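Local coordinates for glycosyl hydrolase family 2, TIM barrel domain protein (Parabacteroides merdae ATCC 43184, PDB 6DXU) that acts as a gut bacterial beta-glucuronidase of glycoside hydrolase family 2, probably cleaving glucuronic acid from glucuronide conjugates, at residues L669-G673 with Q698-I704; E724-W730 with I760-S764; V569-D573 with E657-Y661. One frame throughout, in Å; residues are numbered along the deposited sequence.

Contact 1 of 3, residues L669-G673 with Q698-I704; sequences LFVNG and QEGMNEI
Asn672 and Glu703 hold these two antiparallel strand ends together through a pair of bonds running in opposite directions. The backbone N of Asn672 donates to Glu703 O (2.8 Å), and the N of Glu703 returns the bond to the side-chain OD1 of Asn672 (3.0 Å), approaching it 33° out of the carbonyl plane. The other end of the same amide is used as well: Asn672 ND2 gives a nearly straight bond to Asn702 OD1 (2.9 Å), which lies in the Asn672 amide plane.

Asn702 OD1 has a second donor in Gln698 N (2.8 Å). With CG beside the backbone N of Asn702 (chi1 -62°), the amide turns back to the loop just before its strand, where ND2 donates to Gln698 O on a lone pair in the carbonyl plane. ND2 also makes a weak bond to Gln723 O. One water donates to Glu703 O (2.9 Å) and, weakly, to Phe670 O, and accepts from Gly673 N (2.8 Å); the Glu703 carboxylate is paired with Arg705.

On the buried face Ile704 runs alongside Leu669, CG2 to CD1 at 3.7 Å, and next to Val671; both Leu669 and Val671 also pack on Cys695 of the opposing sheet. The backbone angles of Asn672-Gly673 fit a type I' turn, the tight Asn-Gly corner of a beta-hairpin, here at the edge of a beta-sandwich.

Contact 2 of 3, residues E724-W730 with I760-S764; sequences EYQTAKW and IRCLS
Trp730 lies with one indole face against the backbone of the 760-764 loop. Cys762 CA sits over the five-membered ring, 3.8 Å from its centroid, and Leu763 CB over the six-membered ring at 4.0 Å; both are CH-pi contacts. The ring gets there because CG stands between the backbone N and the carbonyl carbon (chi1 54°). At the ring edge, NE1 donates in plane to Ser764 OG (3.1 Å), which helps to set the indole's rotation, while Trp649 meets the ring edge-to-face.

Arg761 reaches back to the strand end and uses its guanidinium twice. End-on, NH1 and NH2 take one Glu724 oxygen each, NH2 to OE2 being 2.6 Å, although both oxygens are met from above the carboxylate plane. Side-on, NE (2.9 Å) and NH2 share Gln726 OE1, with amide and guanidinium only 7° from coplanar.

Gln726 is held at its other end too: NE2 donates to Ala728 O (3.1 Å) and weakly to Arg761 O, and Ile760 CG2 packs beside it. The buried amide thus has partners at both ends, and the charge of Arg761 is probably balanced by Glu724, so the junction is held by directional polar bonds on one side and by indole face packing on the other.

Contact 3 of 3, residues V569-D573 with E657-Y661; sequences VRLID and EILVY
Val569 opens the contact from the helix, its CG1 resting against the hydroxyl end of Tyr661: 3.4 Å to OH and 3.5 Å to CE2, an oblique approach to the ring. The methyl is carried forward by a first torsion that sets CG1 roughly opposite the backbone N (chi1 158°). Val569 also packs on Val627 of helix 623-632, so it touches both that helix and the strand.

One position on, Arg570 sends out a chain extended from CG to NE. It and Glu657 come from opposite directions, and the NH2 corner of the guanidinium faces Glu657 OE1, with the CD of Glu657 near the guanidinium plane and the two flat groups 35° apart. A salt bridge is likely here, but NH2 and OE1 are modelled too close together for its detail to be trusted. Leu659 CD1 lies over one face of the guanidinium, filling in between the charged pair and the tyrosine. The carbonyl O of Arg570 accepts from Tyr686 OH.

A turn further along, Asp573 meets Tyr661 from the same side of the helix as Val569. Tyr661 OH donates to Asp573 OD2 (2.8 Å), coming in on the anti side, 32° out of the carboxylate plane. The carboxylate stands at the edge of the ring and is turned steeply to it. OD2 also takes the backbone N of Ala688, and OD1 takes Tyr631 OH, so three donors grip this buried group and should help to stabilise its negative charge.

Glu657, Leu659 and Tyr661, every second residue, line one face of the strand; the axes of segments 569-573 and 657-661 come within 12.0 Å. This is a helix-on-sheet packing, joining an outer helix of the TIM barrel to a sheet of the following beta-sandwich domain.

In the fold
Reading from the N terminus, contact 3 comes first: it closes an 83-residue loop that runs from the barrel helix through helix 623-632 into the beta-sandwich. Contact 1 then closes 24 residues within that sandwich, and contact 2 closes 29 residues leading into the C-terminal domain. All three are in series; none nests or crosses. Contacts 3 and 1 meet across the sandwich interior, where Leu669 and Val671 pack on Ile658, and Leu669 also on Val660. Contacts 1 and 2 share a sheet, with Gly700 O probably bonded to Tyr725 N. A continuous path therefore links barrel, sandwich and C-terminal domain, although contacts 2 and 3 do not touch.

Contact 1 of 3, residues L669-G673 with Q698-I704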
# COMPACT_ATOMS: atom_id res chain seq x y z
N LEU D 669 9.04 -56.66 50.88
CA LEU D 669 7.68 -56.15 51.00
C LEU D 669 7.00 -56.70 52.25
O LEU D 669 7.11 -57.88 52.56
CB LEU D 669 6.86 -56.53 49.77
CG LEU D 669 5.51 -55.82 49.59
CD1 LEU D 669 5.72 -54.37 49.18
CD2 LEU D 669 4.68 -56.54 48.54
N PHE D 670 6.25 -55.83 52.94
CA PHE D 670 5.46 -56.20 54.10
C PHE D 670 4.01 -55.81 53.86
O PHE D 670 3.74 -54.68 53.43
CB PHE D 670 5.96 -55.51 55.36
CG PHE D 670 7.39 -55.81 55.71
CD1 PHE D 670 7.69 -56.78 56.66
CD2 PHE D 670 8.43 -55.12 55.11
CE1 PHE D 670 9.01 -57.07 56.99
CE2 PHE D 670 9.75 -55.39 55.44
CZ PHE D 670 10.04 -56.37 56.39
N VAL D 671 3.09 -56.72 54.14
CA VAL D 671 1.66 -56.43 54.06
C VAL D 671 1.07 -56.63 55.44
O VAL D 671 1.09 -57.75 55.97
CB VAL D 671 0.94 -57.29 53.01
CG1 VAL D 671 -0.57 -57.06 53.08
CG2 VAL D 671 1.47 -56.98 51.62
N ASN D 672 0.58 -55.54 56.05
CA ASN D 672 0.09 -55.56 57.43
C ASN D 672 1.15 -56.10 58.39
O ASN D 672 0.85 -56.85 59.33
CB ASN D 672 -1.21 -56.35 57.51
CG ASN D 672 -2.29 -55.74 56.63
OD1 ASN D 672 -2.44 -54.52 56.62
ND2 ASN D 672 -2.99 -56.57 55.86
N GLY D 673 2.40 -55.71 58.16
CA GLY D 673 3.50 -56.09 59.03
C GLY D 673 4.08 -57.46 58.77
O GLY D 673 5.11 -57.80 59.39
N GLN D 698 -6.59 -58.02 53.15
CA GLN D 698 -7.75 -58.20 54.03
C GLN D 698 -8.86 -57.26 53.59
O GLN D 698 -8.61 -56.10 53.25
CB GLN D 698 -7.35 -57.91 55.48
CG GLN D 698 -6.30 -58.86 55.99
CD GLN D 698 -6.80 -60.28 56.06
OE1 GLN D 698 -7.96 -60.52 56.40
NE2 GLN D 698 -5.97 -61.22 55.61
N GLU D 699 -10.10 -57.76 53.58
CA GLU D 699 -11.24 -56.89 53.32
C GLU D 699 -11.23 -55.75 54.33
O GLU D 699 -11.20 -55.98 55.54
CB GLU D 699 -12.54 -57.68 53.38
CG GLU D 699 -13.75 -56.94 52.81
CD GLU D 699 -15.04 -57.76 52.90
N GLY D 700 -11.23 -54.51 53.83
CA GLY D 700 -10.97 -53.36 54.68
C GLY D 700 -9.61 -52.76 54.41
O GLY D 700 -9.08 -52.89 53.30
N MET D 701 -9.01 -52.12 55.41
CA MET D 701 -7.78 -51.37 55.22
C MET D 701 -6.54 -52.26 55.32
O MET D 701 -6.51 -53.22 56.11
CB MET D 701 -7.67 -50.24 56.24
CG MET D 701 -6.64 -49.16 55.90
SD MET D 701 -7.03 -48.24 54.38
CE MET D 701 -8.82 -48.23 54.41
N ASN D 702 -5.54 -51.95 54.50
CA ASN D 702 -4.26 -52.66 54.51
C ASN D 702 -3.11 -51.66 54.47
O ASN D 702 -3.22 -50.60 53.83
CB ASN D 702 -4.14 -53.61 53.32
CG ASN D 702 -5.19 -54.68 53.34
OD1 ASN D 702 -4.94 -55.80 53.79
ND2 ASN D 702 -6.38 -54.36 52.88
N GLU D 703 -2.00 -51.99 55.12
CA GLU D 703 -0.80 -51.17 55.06
C GLU D 703 0.29 -51.96 54.36
O GLU D 703 0.65 -53.05 54.80
CB GLU D 703 -0.35 -50.70 56.44
CG GLU D 703 1.00 -49.96 56.42
CD GLU D 703 1.34 -49.28 57.74
OE1 GLU D 703 0.52 -48.43 58.16
OE2 GLU D 703 2.40 -49.58 58.35
N ILE D 704 0.80 -51.41 53.26
CA ILE D 704 1.84 -52.03 52.46
C ILE D 704 3.11 -51.21 52.64
O ILE D 704 3.11 -49.99 52.44
CB ILE D 704 1.44 -52.12 50.98
CG1 ILE D 704 0.13 -52.90 50.84
CG2 ILE D 704 2.56 -52.74 50.14
CD1 ILE D 704 -1.09 -52.04 50.64
O HOH W 1 3.03 -53.58 56.38

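Contact 2 of 3, residues E724-W730 with I760-S764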
# COMPACT_ATOMS: atom_id res chain seq x y z
N GLU D 724 -7.53 -49.72 50.83
CA GLU D 724 -8.69 -50.52 51.14
C GLU D 724 -8.87 -51.60 50.08
O GLU D 724 -8.51 -51.42 48.91
CB GLU D 724 -9.94 -49.65 51.21
CG GLU D 724 -11.09 -50.29 51.96
CD GLU D 724 -12.35 -49.45 51.92
OE1 GLU D 724 -12.24 -48.22 51.76
OE2 GLU D 724 -13.44 -50.04 52.04
N TYR D 725 -9.45 -52.72 50.50
CA TYR D 725 -9.73 -53.82 49.58
C TYR D 725 -11.22 -54.14 49.66
O TYR D 725 -11.75 -54.39 50.75
CB TYR D 725 -8.88 -55.05 49.92
CG TYR D 725 -8.98 -56.17 48.91
CD1 TYR D 725 -8.55 -56.00 47.59
CD2 TYR D 725 -9.48 -57.42 49.27
CE1 TYR D 725 -8.65 -57.03 46.66
CE2 TYR D 725 -9.58 -58.45 48.35
CZ TYR D 725 -9.16 -58.25 47.05
OH TYR D 725 -9.24 -59.28 46.13
N GLN D 726 -11.88 -54.13 48.51
CA GLN D 726 -13.32 -54.32 48.44
C GLN D 726 -13.61 -55.62 47.72
O GLN D 726 -13.14 -55.83 46.60
CB GLN D 726 -14.00 -53.15 47.71
CG GLN D 726 -15.49 -53.36 47.44
CD GLN D 726 -16.16 -52.13 46.85
OE1 GLN D 726 -15.93 -51.00 47.30
NE2 GLN D 726 -16.99 -52.34 45.83
N THR D 727 -14.38 -56.50 48.36
CA THR D 727 -14.79 -57.74 47.72
C THR D 727 -16.20 -57.68 47.13
O THR D 727 -16.54 -58.52 46.30
CB THR D 727 -14.70 -58.92 48.70
OG1 THR D 727 -15.45 -58.63 49.88
CG2 THR D 727 -13.24 -59.15 49.11
N ALA D 728 -17.02 -56.71 47.54
CA ALA D 728 -18.37 -56.59 47.00
C ALA D 728 -18.34 -56.17 45.53
O ALA D 728 -17.59 -55.27 45.14
CB ALA D 728 -19.17 -55.58 47.81
N LYS D 729 -19.14 -56.83 44.70
CA LYS D 729 -19.30 -56.44 43.31
C LYS D 729 -20.38 -55.37 43.20
O LYS D 729 -21.30 -55.30 44.01
CB LYS D 729 -19.64 -57.64 42.43
CG LYS D 729 -18.49 -58.65 42.30
CD LYS D 729 -18.75 -59.68 41.20
CE LYS D 729 -17.51 -60.54 40.94
NZ LYS D 729 -16.30 -59.70 40.70
N TRP D 730 -20.26 -54.53 42.17
CA TRP D 730 -21.16 -53.40 42.00
C TRP D 730 -21.98 -53.52 40.73
O TRP D 730 -21.55 -54.11 39.73
CB TRP D 730 -20.39 -52.06 41.97
CG TRP D 730 -19.28 -52.03 40.94
CD1 TRP D 730 -19.36 -51.57 39.65
CD2 TRP D 730 -17.94 -52.49 41.12
NE1 TRP D 730 -18.14 -51.71 39.03
CE2 TRP D 730 -17.25 -52.28 39.91
CE3 TRP D 730 -17.25 -53.07 42.20
CZ2 TRP D 730 -15.91 -52.61 39.74
CZ3 TRP D 730 -15.92 -53.40 42.03
CH2 TRP D 730 -15.26 -53.18 40.81
N ILE D 760 -23.11 -49.81 46.84
CA ILE D 760 -21.75 -50.32 46.63
C ILE D 760 -20.98 -49.36 45.73
O ILE D 760 -21.51 -48.90 44.72
CB ILE D 760 -21.78 -51.74 46.03
CG1 ILE D 760 -22.61 -52.69 46.91
CG2 ILE D 760 -20.36 -52.28 45.89
CD1 ILE D 760 -22.10 -52.77 48.32
N ARG D 761 -19.73 -49.08 46.09
CA ARG D 761 -18.90 -48.19 45.27
C ARG D 761 -18.64 -48.81 43.90
O ARG D 761 -18.18 -49.96 43.80
CB ARG D 761 -17.58 -47.89 45.98
CG ARG D 761 -17.74 -47.10 47.27
CD ARG D 761 -16.43 -47.02 48.02
NE ARG D 761 -16.01 -48.33 48.49
CZ ARG D 761 -15.12 -48.54 49.45
NH1 ARG D 761 -14.54 -47.51 50.06
NH2 ARG D 761 -14.81 -49.78 49.81
N CYS D 762 -18.89 -48.03 42.85
CA CYS D 762 -18.67 -48.47 41.47
C CYS D 762 -17.21 -48.20 41.08
O CYS D 762 -16.89 -47.22 40.41
CB CYS D 762 -19.62 -47.76 40.52
SG CYS D 762 -21.37 -47.94 40.90
N LEU D 763 -16.34 -49.12 41.46
CA LEU D 763 -14.90 -48.86 41.39
C LEU D 763 -14.34 -48.84 39.98
O LEU D 763 -13.17 -48.46 39.82
CB LEU D 763 -14.15 -49.90 42.22
CG LEU D 763 -14.45 -49.82 43.72
CD1 LEU D 763 -13.75 -50.95 44.45
CD2 LEU D 763 -14.04 -48.45 44.28
N SER D 764 -15.09 -49.24 38.96
CA SER D 764 -14.59 -49.18 37.59
C SER D 764 -15.22 -48.05 36.79
O SER D 764 -14.96 -47.93 35.58
CB SER D 764 -14.80 -50.52 36.88
OG SER D 764 -16.18 -50.78 36.76
O HOH W 2 -18.59 -50.22 48.69

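Contact 3 of 3, residues V569-D573 with E657-Y661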
# COMPACT_ATOMS: atom_id res chain seq x y z
N VAL D 569 2.06 -47.29 33.15
CA VAL D 569 3.19 -47.71 33.96
C VAL D 569 3.82 -48.96 33.35
O VAL D 569 5.05 -49.08 33.28
CB VAL D 569 2.75 -47.92 35.42
CG1 VAL D 569 3.71 -48.85 36.15
CG2 VAL D 569 2.68 -46.58 36.13
N ARG D 570 2.99 -49.89 32.89
CA ARG D 570 3.52 -51.10 32.28
C ARG D 570 4.13 -50.81 30.92
O ARG D 570 5.13 -51.45 30.53
CB ARG D 570 2.42 -52.16 32.17
CG ARG D 570 2.00 -52.69 33.54
CD ARG D 570 0.87 -53.69 33.46
NE ARG D 570 0.58 -54.24 34.80
CZ ARG D 570 0.94 -55.45 35.21
NH1 ARG D 570 1.59 -56.28 34.40
NH2 ARG D 570 0.64 -55.84 36.44
N LEU D 571 3.54 -49.88 30.17
CA LEU D 571 4.10 -49.50 28.87
C LEU D 571 5.47 -48.85 29.02
O LEU D 571 6.39 -49.14 28.25
CB LEU D 571 3.13 -48.56 28.14
CG LEU D 571 3.53 -48.03 26.75
CD1 LEU D 571 2.29 -47.81 25.90
CD2 LEU D 571 4.35 -46.72 26.82
N ILE D 572 5.61 -47.93 29.98
CA ILE D 572 6.90 -47.26 30.17
C ILE D 572 7.95 -48.25 30.65
O ILE D 572 9.09 -48.26 30.16
CB ILE D 572 6.74 -46.09 31.14
CG1 ILE D 572 5.88 -45.00 30.48
CG2 ILE D 572 8.11 -45.55 31.59
CD1 ILE D 572 5.35 -43.95 31.48
N ASP D 573 7.59 -49.08 31.64
CA ASP D 573 8.45 -50.13 32.16
C ASP D 573 9.06 -50.93 31.01
O ASP D 573 10.28 -51.13 30.94
CB ASP D 573 7.61 -51.01 33.10
CG ASP D 573 8.41 -52.05 33.88
OD1 ASP D 573 9.60 -52.32 33.58
OD2 ASP D 573 7.81 -52.62 34.82
N GLU D 657 -1.49 -58.58 42.70
CA GLU D 657 -0.16 -58.17 42.30
C GLU D 657 0.17 -56.80 42.87
O GLU D 657 -0.64 -55.87 42.79
CB GLU D 657 -0.05 -58.15 40.78
CG GLU D 657 1.35 -57.87 40.27
CD GLU D 657 1.48 -58.09 38.77
OE1 GLU D 657 0.69 -57.50 38.01
OE2 GLU D 657 2.36 -58.87 38.34
N ILE D 658 1.35 -56.70 43.48
CA ILE D 658 1.89 -55.44 43.99
C ILE D 658 3.22 -55.20 43.29
O ILE D 658 4.09 -56.08 43.29
CB ILE D 658 2.09 -55.49 45.52
CG1 ILE D 658 0.74 -55.68 46.23
CG2 ILE D 658 2.81 -54.24 46.01
CD1 ILE D 658 0.88 -55.90 47.74
N LEU D 659 3.36 -54.03 42.66
CA LEU D 659 4.57 -53.63 41.96
C LEU D 659 5.29 -52.57 42.78
O LEU D 659 4.67 -51.66 43.33
CB LEU D 659 4.24 -53.06 40.57
CG LEU D 659 3.42 -53.93 39.62
CD1 LEU D 659 3.20 -53.23 38.29
CD2 LEU D 659 4.09 -55.29 39.44
N VAL D 660 6.62 -52.68 42.85
CA VAL D 660 7.45 -51.67 43.50
C VAL D 660 8.46 -51.16 42.47
O VAL D 660 9.16 -51.96 41.84
CB VAL D 660 8.15 -52.24 44.74
CG1 VAL D 660 9.13 -51.23 45.32
CG2 VAL D 660 7.10 -52.62 45.79
N TYR D 661 8.51 -49.84 42.29
CA TYR D 661 9.47 -49.22 41.39
C TYR D 661 10.58 -48.62 42.24
O TYR D 661 10.35 -47.71 43.04
CB TYR D 661 8.78 -48.20 40.46
CG TYR D 661 8.03 -48.96 39.39
CD1 TYR D 661 8.71 -49.49 38.30
CD2 TYR D 661 6.68 -49.25 39.53
CE1 TYR D 661 8.05 -50.24 37.34
CE2 TYR D 661 6.01 -50.00 38.57
CZ TYR D 661 6.71 -50.49 37.47
OH TYR D 661 6.07 -51.24 36.52